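Local coordinates for tryptophan synthase alpha chain (Chlamydia trachomatis, PDB 6V82), which probably cleaves indoleglycerol phosphate to indole and glyceraldehyde 3-phosphate, the alpha-subunit half-reaction in the last step of tryptophan biosynthesis, at residues 210-224 with 243-253. Numbering follows the deposited sequence.
Sequences DKKEAAHVLNYSDGF and LTALAQTVIPG
The ring of Phe224, on strand 223-226, the last of the TIM barrel, meets Ile251 at its edge, where Phe224 CZ lies 4.1 Å from Ile251 CA, near the ring plane. Pro252 CD approaches the same end of the ring obliquely, 3.9 Å from Phe224 CE1, and Val250 CG1 comes in obliquely at Phe224 CE2. One face is taken by its own segment, Ala214 CB lying over the ring centre, 3.5 Å above its plane, while Leu218 CD2 sits in plane at the edge. Here the strand and helix 211-218 before it receive the C-terminal end of the chain as it leaves helix 241-250. A chi1 of 66° places Phe224 CG between the backbone N and the carbonyl carbon and aims the ring at residues 250-252. Pro252 wedges beside helix 211-218: its CG rests 3.7 Å from Ala215 N, touches the methyls of Ala214 and Ala215, and lies 4.1 Å from Leu218 CD1. Lys211 runs its aliphatic chain alongside, CG 3.7 Å from Pro252 CA. No direct hydrogen bond joins the segments; a water links them, accepting from Gly253 N and, weakly, from Lys211 NZ. At the start of helix 211-218, whose N-cap Asp210 accepts through OD1 from Glu213 N, Lys211 CA makes a CA-H...O contact of 3.3 Å with Val250 O.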
ATOM      1  N   ASP A 210     -37.361 -29.551 -21.971  1.00 66.12           N
ATOM      2  CA  ASP A 210     -38.800 -29.623 -22.182  1.00 64.95           C
ATOM      3  C   ASP A 210     -39.073 -30.373 -23.479  1.00 59.03           C
ATOM      4  O   ASP A 210     -38.217 -30.462 -24.367  1.00 49.70           O
ATOM      5  CB  ASP A 210     -39.441 -28.232 -22.217  1.00 72.20           C
ATOM      6  CG  ASP A 210     -38.967 -27.416 -23.388  1.00 80.76           C
ATOM      7  OD1 ASP A 210     -39.788 -27.159 -24.295  1.00 85.48           O
ATOM      8  OD2 ASP A 210     -37.763 -27.063 -23.412  1.00 83.02           O
ATOM      9  N   LYS A 211     -40.289 -30.921 -23.564  1.00 59.69           N
ATOM     10  CA  LYS A 211     -40.663 -31.754 -24.703  1.00 62.87           C
ATOM     11  C   LYS A 211     -40.628 -30.965 -26.005  1.00 63.50           C
ATOM     12  O   LYS A 211     -40.173 -31.476 -27.037  1.00 58.26           O
ATOM     13  CB  LYS A 211     -42.053 -32.344 -24.471  1.00 70.43           C
ATOM     14  CG  LYS A 211     -42.396 -33.511 -25.367  1.00 75.28           C
ATOM     15  CD  LYS A 211     -43.879 -33.841 -25.286  1.00 81.61           C
ATOM     16  CE  LYS A 211     -44.728 -32.676 -25.773  1.00 87.86           C
ATOM     17  NZ  LYS A 211     -46.175 -33.030 -25.878  1.00 92.84           N
ATOM     18  N   LYS A 212     -41.093 -29.712 -25.971  1.00 65.53           N
ATOM     19  CA  LYS A 212     -41.160 -28.897 -27.180  1.00 68.33           C
ATOM     20  C   LYS A 212     -39.793 -28.758 -27.844  1.00 63.84           C
ATOM     21  O   LYS A 212     -39.672 -28.903 -29.067  1.00 62.31           O
ATOM     22  CB  LYS A 212     -41.744 -27.520 -26.856  1.00 78.37           C
ATOM     23  CG  LYS A 212     -43.273 -27.448 -26.906  1.00 89.84           C
ATOM     24  CD  LYS A 212     -43.948 -28.130 -25.709  1.00 92.35           C
ATOM     25  CE  LYS A 212     -45.466 -27.948 -25.771  1.00 97.01           C
ATOM     26  NZ  LYS A 212     -46.152 -28.300 -24.497  1.00 95.33           N
ATOM     27  N   GLU A 213     -38.742 -28.477 -27.059  1.00 58.74           N
ATOM     28  CA  GLU A 213     -37.436 -28.313 -27.685  1.00 53.95           C
ATOM     29  C   GLU A 213     -36.839 -29.646 -28.107  1.00 56.96           C
ATOM     30  O   GLU A 213     -36.134 -29.702 -29.119  1.00 63.90           O
ATOM     31  CB  GLU A 213     -36.458 -27.574 -26.768  1.00 51.28           C
ATOM     32  CG  GLU A 213     -35.341 -26.892 -27.576  1.00 67.68           C
ATOM     33  CD  GLU A 213     -34.137 -26.433 -26.746  1.00 80.42           C
ATOM     34  OE1 GLU A 213     -34.092 -26.718 -25.527  1.00 88.19           O
ATOM     35  OE2 GLU A 213     -33.222 -25.800 -27.326  1.00 77.64           O
ATOM     36  N   ALA A 214     -37.108 -30.720 -27.363  1.00 56.32           N
ATOM     37  CA  ALA A 214     -36.594 -32.030 -27.759  1.00 52.41           C
ATOM     38  C   ALA A 214     -37.160 -32.442 -29.109  1.00 53.60           C
ATOM     39  O   ALA A 214     -36.427 -32.900 -29.990  1.00 55.19           O
ATOM     40  CB  ALA A 214     -36.917 -33.084 -26.696  1.00 47.68           C
ATOM     41  N   ALA A 215     -38.472 -32.279 -29.291  1.00 53.92           N
ATOM     42  CA  ALA A 215     -39.066 -32.551 -30.594  1.00 58.94           C
ATOM     43  C   ALA A 215     -38.454 -31.664 -31.669  1.00 59.69           C
ATOM     44  O   ALA A 215     -38.211 -32.115 -32.795  1.00 62.82           O
ATOM     45  CB  ALA A 215     -40.579 -32.359 -30.536  1.00 57.19           C
ATOM     46  N   HIS A 216     -38.179 -30.402 -31.331  1.00 56.18           N
ATOM     47  CA  HIS A 216     -37.548 -29.493 -32.281  1.00 61.12           C
ATOM     48  C   HIS A 216     -36.162 -29.989 -32.681  1.00 60.03           C
ATOM     49  O   HIS A 216     -35.817 -30.016 -33.871  1.00 56.84           O
ATOM     50  CB  HIS A 216     -37.459 -28.096 -31.674  1.00 64.52           C
ATOM     51  CG  HIS A 216     -36.803 -27.096 -32.570  1.00 75.90           C
ATOM     52  ND1 HIS A 216     -37.450 -26.530 -33.649  1.00 82.27           N
ATOM     53  CD2 HIS A 216     -35.555 -26.570 -32.556  1.00 76.73           C
ATOM     54  CE1 HIS A 216     -36.631 -25.689 -34.255  1.00 83.25           C
ATOM     55  NE2 HIS A 216     -35.476 -25.694 -33.613  1.00 79.89           N
ATOM     56  N   VAL A 217     -35.355 -30.387 -31.693  1.00 55.90           N
ATOM     57  CA  VAL A 217     -33.993 -30.845 -31.957  1.00 53.68           C
ATOM     58  C   VAL A 217     -33.997 -32.091 -32.837  1.00 55.54           C
ATOM     59  O   VAL A 217     -33.171 -32.227 -33.748  1.00 53.83           O
ATOM     60  CB  VAL A 217     -33.253 -31.084 -30.626  1.00 49.94           C
ATOM     61  CG1 VAL A 217     -32.038 -31.979 -30.835  1.00 41.91           C
ATOM     62  CG2 VAL A 217     -32.851 -29.759 -30.012  1.00 45.31           C
ATOM     63  N   LEU A 218     -34.940 -33.010 -32.600  1.00 56.61           N
ATOM     64  CA  LEU A 218     -34.974 -34.282 -33.319  1.00 51.97           C
ATOM     65  C   LEU A 218     -35.322 -34.140 -34.803  1.00 58.27           C
ATOM     66  O   LEU A 218     -35.159 -35.112 -35.548  1.00 50.90           O
ATOM     67  CB  LEU A 218     -35.960 -35.236 -32.637  1.00 46.88           C
ATOM     68  CG  LEU A 218     -35.607 -35.639 -31.204  1.00 45.94           C
ATOM     69  CD1 LEU A 218     -36.756 -36.369 -30.536  1.00 44.22           C
ATOM     70  CD2 LEU A 218     -34.333 -36.475 -31.150  1.00 43.51           C
ATOM     71  N   ASN A 219     -35.791 -32.965 -35.248  1.00 60.39           N
ATOM     72  CA  ASN A 219     -35.999 -32.732 -36.678  1.00 66.95           C
ATOM     73  C   ASN A 219     -34.719 -32.929 -37.482  1.00 63.10           C
ATOM     74  O   ASN A 219     -34.777 -33.307 -38.658  1.00 63.83           O
ATOM     75  CB  ASN A 219     -36.519 -31.313 -36.921  1.00 78.20           C
ATOM     76  CG  ASN A 219     -38.021 -31.198 -36.780  1.00 85.23           C
ATOM     77  OD1 ASN A 219     -38.768 -32.091 -37.187  1.00 88.42           O
ATOM     78  ND2 ASN A 219     -38.475 -30.082 -36.210  1.00 86.27           N
ATOM     79  N   TYR A 220     -33.563 -32.649 -36.880  1.00 60.21           N
ATOM     80  CA  TYR A 220     -32.278 -32.658 -37.573  1.00 56.86           C
ATOM     81  C   TYR A 220     -31.211 -33.467 -36.856  1.00 50.74           C
ATOM     82  O   TYR A 220     -30.232 -33.872 -37.497  1.00 52.41           O
ATOM     83  CB  TYR A 220     -31.766 -31.219 -37.765  1.00 57.65           C
ATOM     84  CG  TYR A 220     -31.685 -30.428 -36.470  1.00 58.86           C
ATOM     85  CD1 TYR A 220     -32.729 -29.605 -36.064  1.00 55.65           C
ATOM     86  CD2 TYR A 220     -30.567 -30.525 -35.641  1.00 57.15           C
ATOM     87  CE1 TYR A 220     -32.658 -28.896 -34.874  1.00 56.85           C
ATOM     88  CE2 TYR A 220     -30.488 -29.820 -34.448  1.00 56.61           C
ATOM     89  CZ  TYR A 220     -31.533 -29.009 -34.069  1.00 58.57           C
ATOM     90  OH  TYR A 220     -31.446 -28.314 -32.882  1.00 64.22           O
ATOM     91  N   SER A 221     -31.357 -33.707 -35.561  1.00 47.01           N
ATOM     92  CA  SER A 221     -30.407 -34.459 -34.766  1.00 44.42           C
ATOM     93  C   SER A 221     -30.902 -35.889 -34.601  1.00 46.45           C
ATOM     94  O   SER A 221     -32.107 -36.147 -34.618  1.00 48.68           O
ATOM     95  CB  SER A 221     -30.223 -33.802 -33.398  1.00 44.36           C
ATOM     96  OG  SER A 221     -29.312 -34.536 -32.592  1.00 47.84           O
ATOM     97  N   ASP A 222     -29.957 -36.824 -34.454  1.00 42.56           N
ATOM     98  CA  ASP A 222     -30.309 -38.218 -34.212  1.00 44.27           C
ATOM     99  C   ASP A 222     -30.691 -38.487 -32.762  1.00 46.24           C
ATOM    100  O   ASP A 222     -31.171 -39.579 -32.450  1.00 45.26           O
ATOM    101  CB  ASP A 222     -29.149 -39.123 -34.634  1.00 46.49           C
ATOM    102  CG  ASP A 222     -28.884 -39.050 -36.123  1.00 53.14           C
ATOM    103  OD1 ASP A 222     -29.818 -39.346 -36.898  1.00 54.07           O
ATOM    104  OD2 ASP A 222     -27.760 -38.665 -36.519  1.00 54.00           O
ATOM    105  N   GLY A 223     -30.494 -37.522 -31.876  1.00 46.14           N
ATOM    106  CA  GLY A 223     -30.971 -37.642 -30.513  1.00 42.66           C
ATOM    107  C   GLY A 223     -30.831 -36.306 -29.823  1.00 47.57           C
ATOM    108  O   GLY A 223     -30.273 -35.356 -30.376  1.00 58.61           O
ATOM    109  N   PHE A 224     -31.350 -36.244 -28.603  1.00 44.50           N
ATOM    110  CA  PHE A 224     -31.167 -35.077 -27.751  1.00 44.27           C
ATOM    111  C   PHE A 224     -30.683 -35.536 -26.384  1.00 45.21           C
ATOM    112  O   PHE A 224     -30.912 -36.681 -25.981  1.00 49.10           O
ATOM    113  CB  PHE A 224     -32.462 -34.255 -27.615  1.00 40.69           C
ATOM    114  CG  PHE A 224     -33.563 -34.976 -26.900  1.00 41.38           C
ATOM    115  CD1 PHE A 224     -34.380 -35.866 -27.580  1.00 47.72           C
ATOM    116  CD2 PHE A 224     -33.788 -34.760 -25.551  1.00 41.02           C
ATOM    117  CE1 PHE A 224     -35.399 -36.531 -26.921  1.00 51.36           C
ATOM    118  CE2 PHE A 224     -34.810 -35.418 -24.889  1.00 42.84           C
ATOM    119  CZ  PHE A 224     -35.614 -36.305 -25.573  1.00 47.94           C
ATOM    120  N   LEU A 243     -38.033 -39.002 -11.151  1.00 50.80           N
ATOM    121  CA  LEU A 243     -37.139 -39.028 -12.308  1.00 43.79           C
ATOM    122  C   LEU A 243     -37.768 -39.782 -13.475  1.00 44.18           C
ATOM    123  O   LEU A 243     -37.729 -39.316 -14.622  1.00 40.84           O
ATOM    124  CB  LEU A 243     -35.805 -39.656 -11.927  1.00 37.95           C
ATOM    125  CG  LEU A 243     -34.968 -38.849 -10.951  1.00 39.61           C
ATOM    126  CD1 LEU A 243     -33.684 -39.607 -10.620  1.00 39.55           C
ATOM    127  CD2 LEU A 243     -34.663 -37.504 -11.568  1.00 39.21           C
ATOM    128  N   THR A 244     -38.339 -40.956 -13.198  1.00 38.60           N
ATOM    129  CA  THR A 244     -39.131 -41.646 -14.205  1.00 45.87           C
ATOM    130  C   THR A 244     -40.174 -40.706 -14.803  1.00 50.01           C
ATOM    131  O   THR A 244     -40.248 -40.537 -16.026  1.00 51.70           O
ATOM    132  CB  THR A 244     -39.797 -42.876 -13.586  1.00 44.17           C
ATOM    133  OG1 THR A 244     -38.793 -43.710 -12.996  1.00 44.80           O
ATOM    134  CG2 THR A 244     -40.564 -43.659 -14.642  1.00 43.42           C
ATOM    135  N   ALA A 245     -40.957 -40.052 -13.936  1.00 48.92           N
ATOM    136  CA  ALA A 245     -42.006 -39.140 -14.390  1.00 48.38           C
ATOM    137  C   ALA A 245     -41.440 -38.004 -15.230  1.00 44.87           C
ATOM    138  O   ALA A 245     -42.002 -37.659 -16.276  1.00 50.63           O
ATOM    139  CB  ALA A 245     -42.763 -38.585 -13.187  1.00 48.83           C
ATOM    140  N   LEU A 246     -40.329 -37.410 -14.791  1.00 42.69           N
ATOM    141  CA  LEU A 246     -39.742 -36.298 -15.534  1.00 52.11           C
ATOM    142  C   LEU A 246     -39.301 -36.734 -16.927  1.00 56.21           C
ATOM    143  O   LEU A 246     -39.526 -36.016 -17.909  1.00 60.82           O
ATOM    144  CB  LEU A 246     -38.560 -35.713 -14.758  1.00 47.94           C
ATOM    145  CG  LEU A 246     -37.843 -34.545 -15.433  1.00 49.38           C
ATOM    146  CD1 LEU A 246     -38.847 -33.453 -15.782  1.00 42.29           C
ATOM    147  CD2 LEU A 246     -36.730 -33.996 -14.545  1.00 43.58           C
ATOM    148  N   ALA A 247     -38.664 -37.907 -17.027  1.00 49.69           N
ATOM    149  CA  ALA A 247     -38.296 -38.457 -18.326  1.00 43.15           C
ATOM    150  C   ALA A 247     -39.511 -38.571 -19.236  1.00 50.56           C
ATOM    151  O   ALA A 247     -39.463 -38.193 -20.413  1.00 51.76           O
ATOM    152  CB  ALA A 247     -37.647 -39.828 -18.145  1.00 38.55           C
ATOM    153  N   GLN A 248     -40.615 -39.090 -18.696  1.00 51.45           N
ATOM    154  CA  GLN A 248     -41.785 -39.370 -19.517  1.00 53.85           C
ATOM    155  C   GLN A 248     -42.387 -38.096 -20.089  1.00 54.54           C
ATOM    156  O   GLN A 248     -42.917 -38.117 -21.205  1.00 52.80           O
ATOM    157  CB  GLN A 248     -42.824 -40.146 -18.703  1.00 53.52           C
ATOM    158  CG  GLN A 248     -42.358 -41.544 -18.279  1.00 54.53           C
ATOM    159  CD  GLN A 248     -43.311 -42.232 -17.303  1.00 60.05           C
ATOM    160  OE1 GLN A 248     -44.069 -41.581 -16.579  1.00 64.45           O
ATOM    161  NE2 GLN A 248     -43.274 -43.557 -17.281  1.00 59.71           N
ATOM    162  N   THR A 249     -42.307 -36.979 -19.354  1.00 59.16           N
ATOM    163  CA  THR A 249     -42.843 -35.712 -19.849  1.00 56.68           C
ATOM    164  C   THR A 249     -41.901 -35.012 -20.826  1.00 58.70           C
ATOM    165  O   THR A 249     -42.372 -34.214 -21.644  1.00 59.66           O
ATOM    166  CB  THR A 249     -43.165 -34.759 -18.687  1.00 50.89           C
ATOM    167  OG1 THR A 249     -41.962 -34.406 -18.009  1.00 60.81           O
ATOM    168  CG2 THR A 249     -44.104 -35.399 -17.687  1.00 52.86           C
ATOM    169  N   VAL A 250     -40.598 -35.299 -20.772  1.00 55.78           N
ATOM    170  CA  VAL A 250     -39.613 -34.623 -21.623  1.00 54.50           C
ATOM    171  C   VAL A 250     -39.448 -35.324 -22.966  1.00 56.19           C
ATOM    172  O   VAL A 250     -39.279 -34.669 -23.998  1.00 61.40           O
ATOM    173  CB  VAL A 250     -38.267 -34.515 -20.882  1.00 54.60           C
ATOM    174  CG1 VAL A 250     -37.170 -34.069 -21.832  1.00 52.72           C
ATOM    175  CG2 VAL A 250     -38.386 -33.553 -19.722  1.00 59.64           C
ATOM    176  N   ILE A 251     -39.496 -36.651 -22.979  1.00 52.87           N
ATOM    177  CA  ILE A 251     -39.327 -37.431 -24.202  1.00 54.18           C
ATOM    178  C   ILE A 251     -40.601 -37.366 -25.045  1.00 57.70           C
ATOM    179  O   ILE A 251     -41.680 -37.750 -24.568  1.00 58.23           O
ATOM    180  CB  ILE A 251     -38.949 -38.880 -23.867  1.00 52.28           C
ATOM    181  CG1 ILE A 251     -37.684 -38.900 -23.006  1.00 51.69           C
ATOM    182  CG2 ILE A 251     -38.774 -39.692 -25.145  1.00 49.88           C
ATOM    183  CD1 ILE A 251     -37.319 -40.267 -22.477  1.00 52.18           C
ATOM    184  N   PRO A 252     -40.522 -36.897 -26.295  1.00 55.05           N
ATOM    185  CA  PRO A 252     -41.729 -36.725 -27.115  1.00 61.31           C
ATOM    186  C   PRO A 252     -42.458 -38.032 -27.399  1.00 66.41           C
ATOM    187  O   PRO A 252     -41.927 -39.131 -27.224  1.00 65.65           O
ATOM    188  CB  PRO A 252     -41.185 -36.111 -28.411  1.00 58.13           C
ATOM    189  CG  PRO A 252     -39.891 -35.473 -28.015  1.00 50.78           C
ATOM    190  CD  PRO A 252     -39.324 -36.344 -26.950  1.00 49.50           C
ATOM    191  N   GLY A 253     -43.705 -37.897 -27.850  1.00 74.55           N
ATOM    192  CA  GLY A 253     -44.514 -39.043 -28.242  1.00 79.84           C
ATOM    193  C   GLY A 253     -45.121 -39.824 -27.090  1.00 82.59           C
ATOM    194  O   GLY A 253     -46.170 -40.455 -27.243  1.00 89.70           O
TER
HETATM  195  O   HOH W   1     -45.542 -35.717 -27.668  1.00 40.84           O